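Local coordinates for Lin1944 protein (Listeria innocua, PDB 3D7L) that belongs to the short-chain dehydrogenase/reductase family and is probably an oxidoreductase, although its reaction and substrate are not established, at residues R22-A27 and E187-F191. Numbering follows the deposited sequence.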
# COMPACT_ATOMS: atom_id res chain seq x y z
N ARG D 22 -23.08 -3.95 -16.40
CA ARG D 22 -24.00 -4.01 -15.26
C ARG D 22 -24.56 -2.64 -14.92
O ARG D 22 -25.78 -2.47 -14.92
CB ARG D 22 -23.33 -4.63 -14.02
CG ARG D 22 -23.16 -6.13 -14.08
CD ARG D 22 -23.16 -6.77 -12.69
NE ARG D 22 -24.52 -6.87 -12.16
CZ ARG D 22 -25.39 -7.83 -12.44
NH1 ARG D 22 -25.07 -8.83 -13.26
NH2 ARG D 22 -26.60 -7.79 -11.89
N LEU D 23 -23.68 -1.67 -14.64
CA LEU D 23 -24.08 -0.33 -14.16
C LEU D 23 -24.93 0.49 -15.15
O LEU D 23 -25.77 1.29 -14.74
CB LEU D 23 -22.85 0.46 -13.70
CG LEU D 23 -21.88 -0.20 -12.70
CD1 LEU D 23 -20.77 0.78 -12.27
CD2 LEU D 23 -22.58 -0.75 -11.47
N GLU D 24 -24.70 0.26 -16.44
CA GLU D 24 -25.50 0.85 -17.51
C GLU D 24 -27.01 0.65 -17.37
O GLU D 24 -27.78 1.53 -17.74
CB GLU D 24 -25.15 0.18 -18.84
CG GLU D 24 -24.06 0.79 -19.58
CD GLU D 24 -23.96 0.21 -20.97
OE1 GLU D 24 -23.83 1.03 -21.89
OE2 GLU D 24 -24.05 -1.04 -21.14
N LYS D 25 -27.41 -0.53 -16.90
CA LYS D 25 -28.82 -0.91 -16.80
C LYS D 25 -29.56 -0.05 -15.78
O LYS D 25 -30.79 0.07 -15.84
CB LYS D 25 -28.94 -2.37 -16.35
CG LYS D 25 -28.04 -3.37 -17.00
CD LYS D 25 -28.64 -3.93 -18.26
CE LYS D 25 -28.49 -5.45 -18.27
NZ LYS D 25 -27.12 -5.83 -18.66
N LYS D 26 -28.80 0.51 -14.84
CA LYS D 26 -29.36 1.18 -13.66
C LYS D 26 -29.01 2.67 -13.53
O LYS D 26 -29.53 3.34 -12.63
CB LYS D 26 -28.87 0.49 -12.38
CG LYS D 26 -28.83 -1.03 -12.40
CD LYS D 26 -28.87 -1.60 -10.99
CE LYS D 26 -29.80 -2.79 -10.93
NZ LYS D 26 -29.80 -3.36 -9.58
N ALA D 27 -28.12 3.18 -14.39
CA ALA D 27 -27.58 4.55 -14.27
C ALA D 27 -27.04 5.09 -15.60
O ALA D 27 -26.70 4.33 -16.51
CB ALA D 27 -26.47 4.58 -13.24
N GLU D 187 -21.31 -3.24 -8.54
CA GLU D 187 -22.72 -2.87 -8.37
C GLU D 187 -23.12 -2.84 -6.87
O GLU D 187 -23.83 -1.94 -6.45
CB GLU D 187 -23.66 -3.79 -9.16
CG GLU D 187 -25.14 -3.51 -8.90
CD GLU D 187 -26.09 -4.40 -9.70
OE1 GLU D 187 -25.65 -5.14 -10.59
OE2 GLU D 187 -27.30 -4.34 -9.46
N LYS D 188 -22.65 -3.82 -6.10
CA LYS D 188 -22.86 -3.87 -4.66
C LYS D 188 -22.29 -2.60 -4.01
O LYS D 188 -22.98 -1.97 -3.21
CB LYS D 188 -22.21 -5.14 -4.07
CG LYS D 188 -22.40 -5.30 -2.58
CD LYS D 188 -21.72 -6.57 -2.06
CE LYS D 188 -21.80 -6.64 -0.54
NZ LYS D 188 -23.18 -6.75 -0.00
N SER D 189 -21.07 -2.21 -4.39
CA SER D 189 -20.47 -0.98 -3.86
C SER D 189 -21.26 0.28 -4.24
O SER D 189 -21.54 1.10 -3.38
CB SER D 189 -19.01 -0.82 -4.26
OG SER D 189 -18.49 0.33 -3.66
N VAL D 190 -21.67 0.42 -5.50
CA VAL D 190 -22.38 1.62 -5.93
C VAL D 190 -23.80 1.71 -5.37
O VAL D 190 -24.24 2.78 -4.92
CB VAL D 190 -22.38 1.75 -7.49
CG1 VAL D 190 -23.31 2.90 -8.00
CG2 VAL D 190 -20.97 1.91 -8.01
N PHE D 191 -24.54 0.61 -5.39
CA PHE D 191 -25.97 0.65 -5.12
C PHE D 191 -26.34 0.21 -3.72
O PHE D 191 -27.44 0.51 -3.25
CB PHE D 191 -26.72 -0.17 -6.17
CG PHE D 191 -26.78 0.51 -7.51
CD1 PHE D 191 -27.70 1.53 -7.74
CD2 PHE D 191 -25.91 0.14 -8.52
CE1 PHE D 191 -27.74 2.18 -8.98
CE2 PHE D 191 -25.96 0.76 -9.77
CZ PHE D 191 -26.87 1.80 -10.00
O HOH W 1 -27.19 -4.43 -13.42
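Glu187 reaches between Arg22 and Lys26 and pairs with both. Glu187 CB passes Leu23 CD2 at 4.0 Å, an aliphatic start to a polar contact. CG stands anti to the backbone N (chi1 175°), and the chain beyond it stays extended, which carries the carboxylate to both cations. Glu187 OE1 accepts from Arg22 NE at 2.6 Å; an N-H...O angle of 166° and an acceptor only 2° out of the guanidinium plane make this a nearly straight, in-plane hydrogen bond within a salt bridge. A bent, weak bond from Arg22 NH2 reaches the same oxygen, and a water held by Arg22 O adds another weak one. Glu187 OE2 forms a hydrogen-bonded salt bridge with Lys26 NZ at 2.7 Å, so each carboxylate oxygen has its own cation, an arrangement that probably favours the charged form of Glu187. On its way there, Lys26 lays CD over one face of the Phe191 ring, 4.1 Å from the centroid, as a CH-pi contact. Leu23 CD2 and Ala27 CB meet the ring edge, CD2 lying 4.1 Å from Phe191 CE2. The contact thus joins the end of helix 14-23 and the residues leading into strand 28-33 to the last turn of helix 179-191 in this Rossmann-type fold, with Leu23, Ala27 and Val190 resting on Ile6 of strand 5-9.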